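Local coordinates for mobilization protein A (Pseudomonas aeruginosa, PDB 2NS6) that nicks one strand of plasmid DNA at the origin of transfer, as the relaxase of the relaxosome that mobilizes the plasmid in conjugation, at residues Gly44-Pro47 with Glu48-Arg52; Phe94-His97 with Leu98-Ala101. One frame throughout, in Å; residues are numbered along the deposited sequence.

Interaction 1: Gly44-Pro47 with Glu48-Arg52; sequences GHMP and EFVER. With MN (manganese (II) ion), chain C.
Pro-47 and Phe-49 run alongside each other, and the proline CG comes within 3.4 Å of the ring atom CE2 of Phe-49. Val-50 fills in from across the turn: its CG2 is 3.9 Å from Pro-47 CG, while its other methyl, CG1, meets Met-46 CB at 4.0 Å. Both branches can be used because CG1 of Val-50 stands opposite its own backbone N (chi1 171°), which turns CG2 back toward the proline. CG2 also sits over one face of the Phe-49 ring, out near the rim.

Pro-47 to Val-50 form a type I beta turn. Val-50 N donates to Pro-47 O over 3.0 Å, fairly straight at hydrogen (159°) but from above the carbonyl plane. The turn lies in the loop from strand 38-44 to helix 53-63 and packs back on that helix's Tyr-56, which touches Met-46, Pro-47, Phe-49 and Val-50 alike; Trp-139 packs on the proline.

His-45 lies at the far end of the segment and takes no part in the turn. Its NE2 binds manganese at 2.4 Å, an ion shared with a water and the Gln-96 side chain of helix 84-99, and its ND1 is hydrogen-bonded to Leu-104 O. That bond makes ND1 the protonated nitrogen, leaves NE2 to the metal, and probably makes NE2 a somewhat better electron-pair donor to it.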
ATOM      1  N   GLY A  44       3.554  -4.727  -4.849  1.00 11.85           N
ATOM      2  CA  GLY A  44       2.994  -5.898  -5.502  1.00 11.30           C
ATOM      3  C   GLY A  44       1.867  -5.507  -6.438  1.00 11.97           C
ATOM      4  O   GLY A  44       1.468  -4.342  -6.478  1.00 12.55           O
ATOM      5  N   HIS A  45       1.362  -6.472  -7.202  1.00 11.90           N
ATOM      6  CA  HIS A  45       0.256  -6.234  -8.121  1.00 11.79           C
ATOM      7  C   HIS A  45       0.469  -5.121  -9.144  1.00 13.75           C
ATOM      8  O   HIS A  45      -0.505  -4.565  -9.651  1.00 14.11           O
ATOM      9  CB  HIS A  45      -1.008  -5.922  -7.324  1.00  9.81           C
ATOM     10  CG  HIS A  45      -1.327  -6.947  -6.282  1.00  8.65           C
ATOM     11  ND1 HIS A  45      -1.841  -6.616  -5.051  1.00 10.02           N
ATOM     12  CD2 HIS A  45      -1.171  -8.292  -6.279  1.00 10.13           C
ATOM     13  CE1 HIS A  45      -1.984  -7.712  -4.325  1.00  9.26           C
ATOM     14  NE2 HIS A  45      -1.585  -8.741  -5.046  1.00 12.37           N
ATOM     15  N   MET A  46       1.723  -4.799  -9.455  1.00 12.76           N
ATOM     16  CA  MET A  46       2.013  -3.745 -10.427  1.00 13.01           C
ATOM     17  C   MET A  46       1.769  -4.190 -11.873  1.00 12.90           C
ATOM     18  O   MET A  46       2.172  -5.281 -12.278  1.00 11.66           O
ATOM     19  CB  MET A  46       3.467  -3.282 -10.289  1.00 13.17           C
ATOM     20  CG  MET A  46       3.768  -2.506  -9.036  1.00 11.12           C
ATOM     21  SD  MET A  46       2.787  -0.992  -8.909  1.00 15.32           S
ATOM     22  CE  MET A  46       3.115  -0.523  -7.212  1.00  8.33           C
ATOM     23  N   PRO A  47       1.102  -3.340 -12.672  1.00 12.94           N
ATOM     24  CA  PRO A  47       0.817  -3.661 -14.075  1.00 14.36           C
ATOM     25  C   PRO A  47       2.100  -3.693 -14.891  1.00 14.86           C
ATOM     26  O   PRO A  47       3.114  -3.094 -14.511  1.00 13.87           O
ATOM     27  CB  PRO A  47      -0.144  -2.547 -14.504  1.00 13.56           C
ATOM     28  CG  PRO A  47       0.252  -1.404 -13.636  1.00 13.11           C
ATOM     29  CD  PRO A  47       0.487  -2.062 -12.291  1.00 11.50           C
ATOM     30  N   GLU A  48       2.050  -4.395 -16.015  1.00 16.63           N
ATOM     31  CA  GLU A  48       3.213  -4.556 -16.882  1.00 18.82           C
ATOM     32  C   GLU A  48       3.972  -3.279 -17.270  1.00 19.08           C
ATOM     33  O   GLU A  48       5.193  -3.313 -17.377  1.00 18.80           O
ATOM     34  CB  GLU A  48       2.799  -5.335 -18.139  1.00 21.69           C
ATOM     35  CG  GLU A  48       3.895  -5.505 -19.197  1.00 27.70           C
ATOM     36  CD  GLU A  48       5.172  -6.140 -18.655  1.00 30.53           C
ATOM     37  OE1 GLU A  48       5.103  -7.237 -18.051  1.00 29.81           O
ATOM     38  OE2 GLU A  48       6.250  -5.535 -18.848  1.00 33.91           O
ATOM     39  N   PHE A  49       3.283  -2.159 -17.469  1.00 17.49           N
ATOM     40  CA  PHE A  49       3.998  -0.944 -17.858  1.00 18.18           C
ATOM     41  C   PHE A  49       4.967  -0.431 -16.782  1.00 18.86           C
ATOM     42  O   PHE A  49       5.840   0.386 -17.067  1.00 20.33           O
ATOM     43  CB  PHE A  49       3.007   0.161 -18.260  1.00 17.11           C
ATOM     44  CG  PHE A  49       2.379   0.883 -17.096  1.00 18.56           C
ATOM     45  CD1 PHE A  49       3.111   1.809 -16.358  1.00 17.73           C
ATOM     46  CD2 PHE A  49       1.057   0.642 -16.743  1.00 18.91           C
ATOM     47  CE1 PHE A  49       2.534   2.486 -15.284  1.00 18.95           C
ATOM     48  CE2 PHE A  49       0.469   1.313 -15.670  1.00 17.74           C
ATOM     49  CZ  PHE A  49       1.210   2.237 -14.941  1.00 16.62           C
ATOM     50  N   VAL A  50       4.818  -0.917 -15.555  1.00 19.21           N
ATOM     51  CA  VAL A  50       5.667  -0.505 -14.436  1.00 19.89           C
ATOM     52  C   VAL A  50       6.997  -1.269 -14.362  1.00 19.73           C
ATOM     53  O   VAL A  50       6.997  -2.482 -14.178  1.00 21.51           O
ATOM     54  CB  VAL A  50       4.910  -0.703 -13.085  1.00 20.98           C
ATOM     55  CG1 VAL A  50       5.852  -0.496 -11.908  1.00 22.55           C
ATOM     56  CG2 VAL A  50       3.735   0.274 -12.996  1.00 20.26           C
ATOM     57  N   GLU A  51       8.123  -0.567 -14.502  1.00 17.71           N
ATOM     58  CA  GLU A  51       9.435  -1.216 -14.413  1.00 17.39           C
ATOM     59  C   GLU A  51       9.939  -1.105 -12.971  1.00 16.32           C
ATOM     60  O   GLU A  51      10.670  -1.977 -12.491  1.00 16.34           O
ATOM     61  CB  GLU A  51      10.453  -0.567 -15.361  1.00 15.75           C
ATOM     62  CG  GLU A  51      10.104  -0.636 -16.843  1.00 20.48           C
ATOM     63  CD  GLU A  51       9.966  -2.057 -17.366  1.00 22.21           C
ATOM     64  OE1 GLU A  51      10.668  -2.953 -16.856  1.00 24.24           O
ATOM     65  OE2 GLU A  51       9.166  -2.269 -18.303  1.00 27.00           O
ATOM     66  N   ARG A  52       9.542  -0.022 -12.305  1.00 15.80           N
ATOM     67  CA  ARG A  52       9.881   0.256 -10.899  1.00 17.55           C
ATOM     68  C   ARG A  52       8.607   0.734 -10.234  1.00 15.84           C
ATOM     69  O   ARG A  52       7.826   1.454 -10.849  1.00 13.90           O
ATOM     70  CB  ARG A  52      10.879   1.406 -10.752  1.00 19.59           C
ATOM     71  CG  ARG A  52      12.293   1.101 -11.082  1.00 23.16           C
ATOM     72  CD  ARG A  52      13.102   2.349 -10.816  1.00 22.22           C
ATOM     73  NE  ARG A  52      13.203   2.651  -9.389  1.00 21.29           N
ATOM     74  CZ  ARG A  52      14.320   2.512  -8.681  1.00 23.29           C
ATOM     75  NH1 ARG A  52      15.426   2.073  -9.272  1.00 22.13           N
ATOM     76  NH2 ARG A  52      14.336   2.820  -7.390  1.00 21.70           N
TER
HETATM   77 MN    MN C1002      -1.448 -11.101  -4.698  1.00 35.46          MN
HETATM   78  O   HOH W   1      -3.787 -11.979  -4.624  1.00 20.13           O

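Interaction 2: Phe94-His97 with Leu98-Ala101; sequences FAQH and LTGA. With MN (manganese (II) ion), chain D.
One face of the Phe-94 ring carries Leu-98 CG, offset toward the rim, and the leucine methyl CD1 approaches ring atom CE2 at 3.7 Å. Around the same ring, Phe-76 and His-175 meet it edge-to-face and Trp-172 meets it at a slant. The imidazole of His-97 touches the other leucine branch, CD2 to CD2 at 4.0 Å, so Leu-98 divides its two methyls between the rings one turn back and next door. With CG opposite its backbone N (chi1 -177°), His-97 carries its ring out from the helix beside Leu-98, and ND1 holds a manganese ion at 2.5 Å. This ion is distinct from the one bound by the three histidines His-111, His-119 and His-121, and from the one that the Gln-96 side chain shares with His-45.

All this happens at the C-terminal end of helix 84-99, which lies against the five-stranded antiparallel sheet of the relaxase domain; Ala-95 and Thr-99 pack on strand 106-113, while Phe-94, His-97 and Leu-98 meet helix 164-181.

Leu-98 N donates to Phe-94 O in the usual helical way. Ala-95 O accepts two hydrogen bonds from Thr-99: the backbone N, lying in the carbonyl plane at 3.0 Å, and OG1 at 2.9 Å from well above that plane. The threonine's chi1 of 70° sets OG1 between its own N and carbonyl carbon, turning the hydroxyl back onto the preceding turn and satisfying it inside a buried spot. Gly-100 N then makes a short bond to Gln-96 O, at 2.6 Å. Past that point a water takes over, donating to His-97 O and accepting from Ala-101 N at 2.7 Å.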
ATOM      1  N   PHE A  94      -0.374  -9.061   5.822  1.00 14.13           N
ATOM      2  CA  PHE A  94      -1.506  -8.159   5.984  1.00 13.36           C
ATOM      3  C   PHE A  94      -1.756  -7.330   4.708  1.00 14.28           C
ATOM      4  O   PHE A  94      -2.901  -7.040   4.373  1.00 16.04           O
ATOM      5  CB  PHE A  94      -1.296  -7.258   7.212  1.00 13.77           C
ATOM      6  CG  PHE A  94      -2.497  -6.413   7.571  1.00 14.17           C
ATOM      7  CD1 PHE A  94      -3.727  -6.997   7.889  1.00 16.46           C
ATOM      8  CD2 PHE A  94      -2.396  -5.031   7.589  1.00 15.24           C
ATOM      9  CE1 PHE A  94      -4.830  -6.203   8.224  1.00 15.91           C
ATOM     10  CE2 PHE A  94      -3.491  -4.232   7.922  1.00 17.19           C
ATOM     11  CZ  PHE A  94      -4.709  -4.819   8.237  1.00 14.37           C
ATOM     12  N   ALA A  95      -0.697  -6.967   3.986  1.00 14.04           N
ATOM     13  CA  ALA A  95      -0.873  -6.205   2.752  1.00 12.99           C
ATOM     14  C   ALA A  95      -1.699  -7.026   1.755  1.00 14.28           C
ATOM     15  O   ALA A  95      -2.598  -6.506   1.086  1.00 13.22           O
ATOM     16  CB  ALA A  95       0.481  -5.856   2.147  1.00 10.88           C
ATOM     17  N   GLN A  96      -1.377  -8.310   1.653  1.00 14.18           N
ATOM     18  CA  GLN A  96      -2.094  -9.207   0.758  1.00 15.58           C
ATOM     19  C   GLN A  96      -3.550  -9.275   1.188  1.00 16.09           C
ATOM     20  O   GLN A  96      -4.454  -9.290   0.358  1.00 17.04           O
ATOM     21  CB  GLN A  96      -1.489 -10.614   0.815  1.00 16.54           C
ATOM     22  CG  GLN A  96      -0.226 -10.749   0.017  1.00 19.09           C
ATOM     23  CD  GLN A  96      -0.409 -10.195  -1.383  1.00 21.83           C
ATOM     24  OE1 GLN A  96      -1.333 -10.595  -2.111  1.00 20.86           O
ATOM     25  NE2 GLN A  96       0.448  -9.260  -1.760  1.00 16.68           N
ATOM     26  N   HIS A  97      -3.768  -9.324   2.495  1.00 14.62           N
ATOM     27  CA  HIS A  97      -5.113  -9.398   3.020  1.00 15.84           C
ATOM     28  C   HIS A  97      -5.980  -8.255   2.511  1.00 16.09           C
ATOM     29  O   HIS A  97      -7.146  -8.452   2.210  1.00 17.40           O
ATOM     30  CB  HIS A  97      -5.099  -9.373   4.546  1.00 15.77           C
ATOM     31  CG  HIS A  97      -6.463  -9.507   5.153  1.00 17.15           C
ATOM     32  ND1 HIS A  97      -7.128 -10.711   5.228  1.00 17.89           N
ATOM     33  CD2 HIS A  97      -7.310  -8.576   5.647  1.00 17.18           C
ATOM     34  CE1 HIS A  97      -8.331 -10.516   5.739  1.00 19.37           C
ATOM     35  NE2 HIS A  97      -8.467  -9.229   5.999  1.00 21.85           N
ATOM     36  N   LEU A  98      -5.406  -7.062   2.407  1.00 16.35           N
ATOM     37  CA  LEU A  98      -6.157  -5.901   1.952  1.00 14.83           C
ATOM     38  C   LEU A  98      -6.168  -5.655   0.432  1.00 14.39           C
ATOM     39  O   LEU A  98      -7.067  -4.991  -0.072  1.00 18.09           O
ATOM     40  CB  LEU A  98      -5.624  -4.643   2.658  1.00 15.35           C
ATOM     41  CG  LEU A  98      -5.700  -4.587   4.195  1.00 16.96           C
ATOM     42  CD1 LEU A  98      -5.090  -3.279   4.713  1.00 16.28           C
ATOM     43  CD2 LEU A  98      -7.150  -4.695   4.636  1.00 17.82           C
ATOM     44  N   THR A  99      -5.199  -6.209  -0.295  1.00 10.93           N
ATOM     45  CA  THR A  99      -5.069  -5.969  -1.740  1.00 10.07           C
ATOM     46  C   THR A  99      -5.046  -7.219  -2.624  1.00 12.15           C
ATOM     47  O   THR A  99      -5.046  -7.117  -3.856  1.00 10.01           O
ATOM     48  CB  THR A  99      -3.750  -5.271  -2.025  1.00 10.58           C
ATOM     49  OG1 THR A  99      -2.687  -6.198  -1.784  1.00 11.81           O
ATOM     50  CG2 THR A  99      -3.568  -4.056  -1.101  1.00 11.92           C
ATOM     51  N   GLY A 100      -5.014  -8.386  -1.989  1.00  9.66           N
ATOM     52  CA  GLY A 100      -4.921  -9.642  -2.713  1.00 12.72           C
ATOM     53  C   GLY A 100      -6.091 -10.134  -3.536  1.00 15.46           C
ATOM     54  O   GLY A 100      -5.898 -10.766  -4.582  1.00 17.61           O
ATOM     55  N   ALA A 101      -7.302  -9.861  -3.074  1.00 16.28           N
ATOM     56  CA  ALA A 101      -8.497 -10.291  -3.781  1.00 15.00           C
ATOM     57  C   ALA A 101      -8.585  -9.615  -5.149  1.00 15.93           C
ATOM     58  O   ALA A 101      -8.665 -10.279  -6.178  1.00 14.94           O
ATOM     59  CB  ALA A 101      -9.725  -9.945  -2.955  1.00 14.44           C
TER
HETATM   60 MN    MN D1003      -5.799 -12.770   5.451  1.00 69.74          MN
HETATM   61  O   HOH W   2      -7.905  -9.021  -0.539  1.00 12.31           O

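Interaction 1 is a surface turn between strand 38-44 and helix 53-63, held by apolar contacts and a single backbone bond; interaction 2 is partly buried at the end of helix 84-99 and relies on several backbone bonds, a threonine hydroxyl and a bridging water. Their centres are about 17 Å apart, yet they meet where His-45 reaches the helix end, its CE1 3.0 Å from Thr-99 OG1. His-45 and Gln-96 belong to one manganese site, so residues 44-47 and 94-97 are joined through that metal, whereas His-97 faces helix 164-181 and binds a different manganese ion.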